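Local coordinates for beta-ketoacyl-[acyl-carrier-protein] synthase FabY (Pseudomonas aeruginosa, PDB 4CW4) that condenses acetyl-CoA with malonyl-ACP to make acetoacetyl-ACP, the primer of fatty acid synthesis, and accepts short-chain acyl-CoAs such as butyryl-CoA and hexanoyl-CoA as well, at residues Phe26-Arg31 and Ala584-Ala589; Phe86-Val91 and Leu173-Glu178; Val389-Ile394 and Val418-Gln423. One frame throughout, in Å; residues are numbered along the deposited sequence.

Contact 1. Residues Phe26-Arg31 and Ala584-Ala589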
loop_
_atom_site.group_PDB
_atom_site.type_symbol
_atom_site.label_atom_id
_atom_site.label_comp_id
_atom_site.label_asym_id
_atom_site.label_seq_id
_atom_site.Cartn_x
_atom_site.Cartn_y
_atom_site.Cartn_z
ATOM N N PHE A 26 -12.953 6.522 -24.341
ATOM C CA PHE A 26 -13.221 6.582 -25.774
ATOM C C PHE A 26 -11.956 6.726 -26.607
ATOM O O PHE A 26 -12.010 7.130 -27.765
ATOM C CB PHE A 26 -14.273 7.655 -26.082
ATOM C CG PHE A 26 -15.547 7.443 -25.298
ATOM C CD1 PHE A 26 -15.657 7.930 -23.994
ATOM C CD2 PHE A 26 -16.590 6.697 -25.809
ATOM C CE1 PHE A 26 -16.790 7.686 -23.234
ATOM C CE2 PHE A 26 -17.750 6.465 -25.060
ATOM C CZ PHE A 26 -17.840 6.945 -23.764
ATOM N N HIS A 27 -10.833 6.352 -26.008
ATOM C CA HIS A 27 -9.543 6.304 -26.676
ATOM C C HIS A 27 -8.998 7.675 -27.067
ATOM O O HIS A 27 -8.159 7.758 -27.948
ATOM C CB HIS A 27 -9.603 5.405 -27.912
ATOM C CG HIS A 27 -10.168 4.058 -27.630
ATOM N ND1 HIS A 27 -9.452 3.092 -26.965
ATOM C CD2 HIS A 27 -11.386 3.524 -27.884
ATOM C CE1 HIS A 27 -10.207 2.018 -26.818
ATOM N NE2 HIS A 27 -11.376 2.247 -27.378
ATOM N N HIS A 28 -9.451 8.746 -26.426
ATOM C CA HIS A 28 -8.894 10.071 -26.749
ATOM C C HIS A 28 -7.408 10.210 -26.457
ATOM O O HIS A 28 -6.682 10.737 -27.282
ATOM C CB HIS A 28 -9.674 11.181 -26.068
ATOM C CG HIS A 28 -11.035 11.365 -26.649
ATOM N ND1 HIS A 28 -11.239 11.953 -27.881
ATOM C CD2 HIS A 28 -12.255 11.007 -26.191
ATOM C CE1 HIS A 28 -12.533 11.957 -28.149
ATOM N NE2 HIS A 28 -13.170 11.378 -27.142
ATOM N N GLY A 29 -6.945 9.704 -25.313
ATOM C CA GLY A 29 -5.525 9.772 -24.990
ATOM C C GLY A 29 -4.694 8.993 -25.996
ATOM O O GLY A 29 -3.656 9.447 -26.453
ATOM N N PHE A 30 -5.170 7.800 -26.345
ATOM C CA PHE A 30 -4.535 6.991 -27.365
ATOM C C PHE A 30 -4.438 7.770 -28.656
ATOM O O PHE A 30 -3.386 7.817 -29.296
ATOM C CB PHE A 30 -5.331 5.700 -27.579
ATOM C CG PHE A 30 -4.806 4.848 -28.698
ATOM C CD1 PHE A 30 -3.742 3.994 -28.495
ATOM C CD2 PHE A 30 -5.365 4.907 -29.954
ATOM C CE1 PHE A 30 -3.269 3.198 -29.519
ATOM C CE2 PHE A 30 -4.866 4.132 -30.986
ATOM C CZ PHE A 30 -3.810 3.290 -30.773
ATOM N N ARG A 31 -5.531 8.406 -29.034
ATOM C CA ARG A 31 -5.534 9.152 -30.276
ATOM C C ARG A 31 -4.510 10.284 -30.251
ATOM O O ARG A 31 -3.876 10.554 -31.261
ATOM C CB ARG A 31 -6.918 9.696 -30.597
ATOM C CG ARG A 31 -7.865 8.664 -31.156
ATOM C CD ARG A 31 -9.166 9.347 -31.527
ATOM N NE ARG A 31 -10.165 9.135 -30.518
ATOM C CZ ARG A 31 -11.391 9.658 -30.557
ATOM N NH1 ARG A 31 -11.717 10.577 -31.457
ATOM N NH2 ARG A 31 -12.268 9.313 -29.643
ATOM N N ALA A 584 -23.241 9.356 -25.887
ATOM C CA ALA A 584 -23.795 10.624 -25.428
ATOM C C ALA A 584 -22.941 11.224 -24.313
ATOM O O ALA A 584 -22.738 12.445 -24.262
ATOM C CB ALA A 584 -25.216 10.446 -24.979
ATOM N N TYR A 585 -22.425 10.381 -23.427
ATOM C CA TYR A 585 -21.485 10.854 -22.423
ATOM C C TYR A 585 -20.228 11.425 -23.091
ATOM O O TYR A 585 -19.781 12.499 -22.745
ATOM C CB TYR A 585 -21.105 9.742 -21.407
ATOM C CG TYR A 585 -19.855 10.116 -20.647
ATOM C CD1 TYR A 585 -19.837 11.241 -19.850
ATOM C CD2 TYR A 585 -18.688 9.388 -20.783
ATOM C CE1 TYR A 585 -18.701 11.639 -19.209
ATOM C CE2 TYR A 585 -17.520 9.776 -20.135
ATOM C CZ TYR A 585 -17.538 10.917 -19.366
ATOM O OH TYR A 585 -16.413 11.326 -18.702
ATOM N N ASP A 586 -19.626 10.685 -24.007
ATOM C CA ASP A 586 -18.429 11.172 -24.704
ATOM C C ASP A 586 -18.690 12.560 -25.309
ATOM O O ASP A 586 -17.858 13.440 -25.215
ATOM C CB ASP A 586 -18.037 10.169 -25.796
ATOM C CG ASP A 586 -16.748 10.521 -26.513
ATOM O OD1 ASP A 586 -15.786 11.010 -25.872
ATOM O OD2 ASP A 586 -16.690 10.269 -27.738
ATOM N N GLN A 587 -19.854 12.756 -25.922
ATOM C CA GLN A 587 -20.203 14.059 -26.490
ATOM C C GLN A 587 -20.254 15.141 -25.430
ATOM O O GLN A 587 -19.799 16.261 -25.662
ATOM C CB GLN A 587 -21.560 13.973 -27.178
ATOM C CG GLN A 587 -21.528 13.226 -28.497
ATOM C CD GLN A 587 -21.074 14.109 -29.622
ATOM O OE1 GLN A 587 -21.801 15.015 -30.068
ATOM N NE2 GLN A 587 -19.863 13.876 -30.082
ATOM N N ARG A 588 -20.816 14.836 -24.261
ATOM C CA ARG A 588 -20.846 15.848 -23.215
ATOM C C ARG A 588 -19.426 16.144 -22.727
ATOM O O ARG A 588 -19.070 17.297 -22.470
ATOM C CB ARG A 588 -21.720 15.392 -22.039
ATOM C CG ARG A 588 -23.241 15.301 -22.333
ATOM C CD ARG A 588 -23.794 16.464 -23.140
ATOM N NE ARG A 588 -23.501 17.760 -22.541
ATOM C CZ ARG A 588 -23.311 18.874 -23.226
ATOM N NH1 ARG A 588 -23.395 18.876 -24.538
ATOM N NH2 ARG A 588 -23.032 19.992 -22.598
ATOM N N ALA A 589 -18.624 15.096 -22.574
ATOM C CA ALA A 589 -17.261 15.246 -22.073
ATOM C C ALA A 589 -16.428 16.110 -23.014
ATOM O O ALA A 589 -15.595 16.898 -22.562
ATOM C CB ALA A 589 -16.627 13.877 -21.848
HETATM O O HOH W 1 -15.026 9.705 -29.688
#
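D586 swings its carboxylate off helix 565-590 with CG anti to the backbone N (chi1 -176°), and F26 sets its CG anti to the carbonyl carbon (chi1 -55°), which lays acid and benzyl group over one another. The methylene of D586 lies over the middle of the F26 ring, CB being 3.5 Å from the centroid and almost on the ring normal, a CH-pi contact. Beside it, D586 CG sits 3.5 Å from F26 CG, and the carboxylate stacks nearly parallel to the ring near its root. A phenylalanine suits this place because its flat face lets a CH2 and a planar acid lie against it. Y585 meets the same ring at its edge, Y585 CD2 to F26 CE1 at 3.5 Å, rim to rim; its hydroxyl is bonded to D201.

The polar end of D586 is gripped from several directions. H28 NE2 donates to the syn lone pair of D586 OD1, which lies close to the imidazole plane (2.9 Å, N-H...O angle 147°), and R23 adds a salt bridge to that oxygen. With ND1 of H28 bonded to T46, the imidazole is held at both nitrogens. R31 places NH2 above the rim of one face of the H28 ring and donates it to F26 O at 2.9 Å. The same NH2 reaches water 1 at 2.8 Å, which in turn donates to D586 OD2 at 2.6 Å. E45 pairs with the R31 charge. The result is a His-carboxylate hydrogen bond that joins helix 28-33, with H27 at its N-cap position, to the end of helix 565-590, away from the active site.

Contact 2. Residues Phe86-Val91 and Leu173-Glu178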
loop_
_atom_site.group_PDB
_atom_site.type_symbol
_atom_site.label_atom_id
_atom_site.label_comp_id
_atom_site.label_asym_id
_atom_site.label_seq_id
_atom_site.Cartn_x
_atom_site.Cartn_y
_atom_site.Cartn_z
ATOM N N PHE A 86 -0.210 20.364 -28.950
ATOM C CA PHE A 86 0.856 19.376 -28.952
ATOM C C PHE A 86 1.961 19.750 -27.984
ATOM O O PHE A 86 2.490 18.888 -27.285
ATOM C CB PHE A 86 1.449 19.199 -30.347
ATOM C CG PHE A 86 0.486 18.605 -31.374
ATOM C CD1 PHE A 86 -0.585 17.831 -30.998
ATOM C CD2 PHE A 86 0.690 18.832 -32.713
ATOM C CE1 PHE A 86 -1.441 17.294 -31.934
ATOM C CE2 PHE A 86 -0.158 18.308 -33.666
ATOM C CZ PHE A 86 -1.228 17.544 -33.281
ATOM N N ALA A 87 2.286 21.036 -27.929
ATOM C CA ALA A 87 3.351 21.512 -27.065
ATOM C C ALA A 87 2.984 21.455 -25.578
ATOM O O ALA A 87 3.870 21.462 -24.726
ATOM C CB ALA A 87 3.764 22.939 -27.457
ATOM N N SER A 88 1.689 21.429 -25.281
ATOM C CA SER A 88 1.174 21.483 -23.911
ATOM C C SER A 88 0.544 20.155 -23.445
ATOM O O SER A 88 -0.241 20.117 -22.489
ATOM C CB SER A 88 0.155 22.600 -23.777
ATOM O OG SER A 88 0.779 23.862 -23.909
ATOM N N THR A 89 0.924 19.085 -24.128
ATOM C CA THR A 89 0.573 17.734 -23.753
ATOM C C THR A 89 1.841 16.877 -23.784
ATOM O O THR A 89 2.878 17.310 -24.285
ATOM C CB THR A 89 -0.478 17.135 -24.710
ATOM O OG1 THR A 89 -0.072 17.343 -26.065
ATOM C CG2 THR A 89 -1.846 17.755 -24.465
ATOM N N LEU A 90 1.735 15.663 -23.245
ATOM C CA LEU A 90 2.806 14.668 -23.230
ATOM C C LEU A 90 3.964 15.093 -22.329
ATOM O O LEU A 90 3.872 16.098 -21.603
ATOM C CB LEU A 90 3.265 14.313 -24.648
ATOM C CG LEU A 90 2.169 13.805 -25.598
ATOM C CD1 LEU A 90 2.801 13.291 -26.864
ATOM C CD2 LEU A 90 1.287 12.725 -24.960
ATOM N N VAL A 91 5.027 14.303 -22.325
ATOM C CA VAL A 91 6.243 14.653 -21.584
ATOM C C VAL A 91 6.787 15.995 -22.088
ATOM O O VAL A 91 6.875 16.235 -23.293
ATOM C CB VAL A 91 7.331 13.566 -21.750
ATOM C CG1 VAL A 91 8.668 14.021 -21.175
ATOM C CG2 VAL A 91 6.868 12.280 -21.117
ATOM N N LEU A 173 -0.484 16.475 -16.841
ATOM C CA LEU A 173 -1.795 16.653 -17.458
ATOM C C LEU A 173 -1.794 17.838 -18.416
ATOM O O LEU A 173 -1.023 18.783 -18.238
ATOM C CB LEU A 173 -2.883 16.863 -16.400
ATOM C CG LEU A 173 -3.157 15.704 -15.434
ATOM C CD1 LEU A 173 -4.419 15.922 -14.603
ATOM C CD2 LEU A 173 -3.234 14.382 -16.170
ATOM N N PRO A 174 -2.657 17.791 -19.449
ATOM C CA PRO A 174 -2.682 18.896 -20.411
ATOM C C PRO A 174 -2.801 20.279 -19.746
ATOM O O PRO A 174 -3.630 20.489 -18.852
ATOM C CB PRO A 174 -3.909 18.588 -21.268
ATOM C CG PRO A 174 -4.025 17.081 -21.210
ATOM C CD PRO A 174 -3.645 16.750 -19.791
ATOM N N THR A 175 -1.970 21.213 -20.197
ATOM C CA THR A 175 -1.900 22.517 -19.545
ATOM C C THR A 175 -3.257 23.193 -19.605
ATOM O O THR A 175 -3.840 23.349 -20.692
ATOM C CB THR A 175 -0.876 23.401 -20.214
ATOM O OG1 THR A 175 0.374 22.714 -20.284
ATOM C CG2 THR A 175 -0.713 24.732 -19.462
ATOM N N GLY A 176 -3.745 23.601 -18.437
ATOM C CA GLY A 176 -5.032 24.267 -18.350
ATOM C C GLY A 176 -6.137 23.406 -17.773
ATOM O O GLY A 176 -7.130 23.926 -17.268
ATOM N N PHE A 177 -5.958 22.091 -17.832
ATOM C CA PHE A 177 -6.908 21.167 -17.246
ATOM C C PHE A 177 -6.610 21.023 -15.764
ATOM O O PHE A 177 -5.490 20.680 -15.384
ATOM C CB PHE A 177 -6.800 19.807 -17.935
ATOM C CG PHE A 177 -7.800 18.801 -17.445
ATOM C CD1 PHE A 177 -9.159 18.998 -17.613
ATOM C CD2 PHE A 177 -7.380 17.663 -16.795
ATOM C CE1 PHE A 177 -10.082 18.050 -17.170
ATOM C CE2 PHE A 177 -8.285 16.724 -16.340
ATOM C CZ PHE A 177 -9.627 16.917 -16.523
ATOM N N GLU A 178 -7.603 21.296 -14.932
ATOM C CA GLU A 178 -7.416 21.303 -13.480
ATOM C C GLU A 178 -8.479 20.459 -12.795
ATOM O O GLU A 178 -9.603 20.927 -12.593
ATOM C CB GLU A 178 -7.468 22.731 -12.932
ATOM C CG GLU A 178 -6.334 23.637 -13.421
ATOM C CD GLU A 178 -5.060 23.497 -12.611
ATOM O OE1 GLU A 178 -4.944 22.540 -11.804
ATOM O OE2 GLU A 178 -4.165 24.359 -12.783
HETATM O O HOH W 2 2.678 24.642 -22.001
#
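S88 and T175 meet first through their backbones. T175 N donates to S88 O at 3.1 Å, an almost straight bond (165°) lying in the carbonyl plane. The same carbonyl receives a CA-H...O contact from P174 CA at 3.4 Å. S88 has just left helix 74-87, and this turns its C=O toward the neighbouring loop.

Van der Waals contacts flank that bond. On one side S88 CB rests 3.5 Å from T175 OG1; on the other T89 CG2 touches P174 CB at 3.9 Å. Threonine suits the position of T89: with OG1 between the backbone N and the carbonyl carbon (chi1 49°), the hydroxyl is bonded to I85 O and R32, while the methyl is left to the proline ring.

Among polar side-chain groups, water 2 binds S88 OG at 2.8 Å and only weakly T175 OG1, whose stronger partner is E95, with R92 also bonded to it.

The loop keeps its shape by a type II turn from P174 to F177, with G176 taking the positive phi of its third position. P174 packs on L50 of helix 40-53 and on M54, so the contact wedges the end of helix 74-87 and the loop after strand 169-171 together beside helix 40-53.

Contact 3. Residues Val389-Ile394 and Val418-Gln423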
loop_
_atom_site.group_PDB
_atom_site.type_symbol
_atom_site.label_atom_id
_atom_site.label_comp_id
_atom_site.label_asym_id
_atom_site.label_seq_id
_atom_site.Cartn_x
_atom_site.Cartn_y
_atom_site.Cartn_z
ATOM N N VAL A 389 -9.456 -9.686 -19.563
ATOM C CA VAL A 389 -8.200 -9.909 -18.896
ATOM C C VAL A 389 -8.233 -11.283 -18.232
ATOM O O VAL A 389 -9.110 -11.560 -17.434
ATOM C CB VAL A 389 -7.907 -8.820 -17.867
ATOM C CG1 VAL A 389 -6.618 -9.132 -17.195
ATOM C CG2 VAL A 389 -7.799 -7.469 -18.537
ATOM N N THR A 390 -7.280 -12.140 -18.594
ATOM C CA THR A 390 -7.320 -13.545 -18.206
ATOM C C THR A 390 -6.324 -13.917 -17.118
ATOM O O THR A 390 -6.547 -14.874 -16.393
ATOM C CB THR A 390 -7.115 -14.462 -19.415
ATOM O OG1 THR A 390 -6.005 -14.015 -20.172
ATOM C CG2 THR A 390 -8.347 -14.468 -20.312
ATOM N N ASP A 391 -5.230 -13.183 -16.994
ATOM C CA ASP A 391 -4.217 -13.519 -16.013
ATOM C C ASP A 391 -3.298 -12.352 -15.790
ATOM O O ASP A 391 -3.031 -11.560 -16.717
ATOM C CB ASP A 391 -3.339 -14.683 -16.481
ATOM C CG ASP A 391 -3.879 -16.062 -16.080
ATOM O OD1 ASP A 391 -4.129 -16.334 -14.870
ATOM O OD2 ASP A 391 -4.054 -16.879 -16.999
ATOM N N VAL A 392 -2.780 -12.291 -14.568
ATOM C CA VAL A 392 -1.603 -11.517 -14.237
ATOM C C VAL A 392 -0.697 -12.409 -13.421
ATOM O O VAL A 392 -1.134 -13.041 -12.453
ATOM C CB VAL A 392 -1.952 -10.262 -13.398
ATOM C CG1 VAL A 392 -0.681 -9.580 -12.848
ATOM C CG2 VAL A 392 -2.777 -9.271 -14.231
ATOM N N PHE A 393 0.562 -12.454 -13.814
ATOM C CA PHE A 393 1.573 -13.200 -13.081
ATOM C C PHE A 393 2.581 -12.260 -12.458
ATOM O O PHE A 393 3.043 -11.302 -13.083
ATOM C CB PHE A 393 2.240 -14.209 -14.000
ATOM C CG PHE A 393 1.280 -15.248 -14.513
ATOM C CD1 PHE A 393 0.758 -16.213 -13.667
ATOM C CD2 PHE A 393 0.859 -15.223 -15.823
ATOM C CE1 PHE A 393 -0.161 -17.135 -14.140
ATOM C CE2 PHE A 393 -0.053 -16.145 -16.297
ATOM C CZ PHE A 393 -0.552 -17.110 -15.458
ATOM N N ILE A 394 2.898 -12.549 -11.201
ATOM C CA ILE A 394 3.765 -11.736 -10.384
ATOM C C ILE A 394 4.847 -12.630 -9.786
ATOM O O ILE A 394 4.544 -13.665 -9.196
ATOM C CB ILE A 394 2.961 -11.095 -9.232
ATOM C CG1 ILE A 394 1.966 -10.063 -9.793
ATOM C CG2 ILE A 394 3.888 -10.460 -8.203
ATOM C CD1 ILE A 394 0.924 -9.552 -8.779
ATOM N N VAL A 418 2.847 -15.565 -21.485
ATOM C CA VAL A 418 2.786 -16.090 -22.836
ATOM C C VAL A 418 2.198 -17.517 -22.847
ATOM O O VAL A 418 1.303 -17.811 -23.645
ATOM C CB VAL A 418 4.164 -16.008 -23.529
ATOM C CG1 VAL A 418 4.100 -16.630 -24.918
ATOM C CG2 VAL A 418 4.599 -14.538 -23.654
ATOM N N ALA A 419 2.656 -18.381 -21.944
ATOM C CA ALA A 419 2.141 -19.741 -21.903
ATOM C C ALA A 419 0.634 -19.721 -21.655
ATOM O O ALA A 419 -0.113 -20.513 -22.251
ATOM C CB ALA A 419 2.837 -20.552 -20.819
ATOM N N SER A 420 0.177 -18.829 -20.778
ATOM C CA SER A 420 -1.241 -18.794 -20.435
ATOM C C SER A 420 -2.063 -18.380 -21.656
ATOM O O SER A 420 -3.147 -18.921 -21.895
ATOM C CB SER A 420 -1.516 -17.879 -19.246
ATOM O OG SER A 420 -1.396 -16.514 -19.589
ATOM N N ALA A 421 -1.524 -17.439 -22.441
ATOM C CA ALA A 421 -2.206 -16.991 -23.637
ATOM C C ALA A 421 -2.263 -18.114 -24.679
ATOM O O ALA A 421 -3.265 -18.279 -25.362
ATOM C CB ALA A 421 -1.534 -15.738 -24.211
ATOM N N VAL A 422 -1.188 -18.881 -24.812
ATOM C CA VAL A 422 -1.181 -20.008 -25.745
ATOM C C VAL A 422 -2.326 -20.970 -25.425
ATOM O O VAL A 422 -3.005 -21.462 -26.317
ATOM C CB VAL A 422 0.179 -20.743 -25.731
ATOM C CG1 VAL A 422 0.107 -22.062 -26.494
ATOM C CG2 VAL A 422 1.275 -19.851 -26.317
ATOM N N GLN A 423 -2.575 -21.215 -24.143
ATOM C CA GLN A 423 -3.656 -22.122 -23.781
ATOM C C GLN A 423 -5.015 -21.607 -24.215
ATOM O O GLN A 423 -5.919 -22.389 -24.486
ATOM C CB GLN A 423 -3.687 -22.351 -22.274
ATOM C CG GLN A 423 -2.447 -23.001 -21.720
ATOM C CD GLN A 423 -2.700 -23.603 -20.367
ATOM O OE1 GLN A 423 -2.097 -23.202 -19.356
ATOM N NE2 GLN A 423 -3.602 -24.576 -20.329
HETATM O O HOH W 3 -4.108 -15.870 -19.648
#
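D391 and F393 both turn toward S420, joining strand 387-394 to helix 409-425 in the C-terminal half of the thiolase-like ketosynthase fold. The strand is irregular at T390 and D391: both pair with V548 of strand 543-550, and the near-helical psi of T390 fits a classic beta bulge, which points two successive side chains toward the helix. T390 does not touch the helix but holds water 3 through OG1 at 2.7 Å.

At D391, OD2 lies 3.5 Å from S420 CB and takes a hydrogen bond from water 3 at 2.8 Å. Its main partner is R633 of the second subunit, which forms a salt bridge with OD2 and also binds T390 O; an acid is well placed here at the dimer interface. V392 turns the other way, onto I297 of helix 288-301.

F393 then brings its ring edge to the helix, with S420 CB in the ring plane, 3.7 Å from F393 CE2. A serine fits because it is small and can bury its hydroxyl: OG, between the backbone N and the carbonyl carbon (chi1 73°), donates back to A417 O one turn earlier. It also accepts from water 3 at 2.8 Å, and F393 CE2 stands 3.6 Å from that same S420 OG.

From the N terminus, the chain opens contact 1 at residues 26-31, just after strands 10-19 and 22-23, and closes it only at 584-589, near the end of the long helix 565-590. Contacts 2 and 3 are both nested in that large loop. Contact 2 opens at 86-91 and closes at 173-178, enclosing strands but no helix; contact 3 follows in series, a short closure from strand 387-394 to helix 409-425. No two loops cross. Contacts 1 and 2 have centres about 17 Å apart, whereas contact 3 lies on the opposite side of the chain's centre from contact 2 and ties in the dimer-facing strand, its centre about 30 Å from that of contact 1.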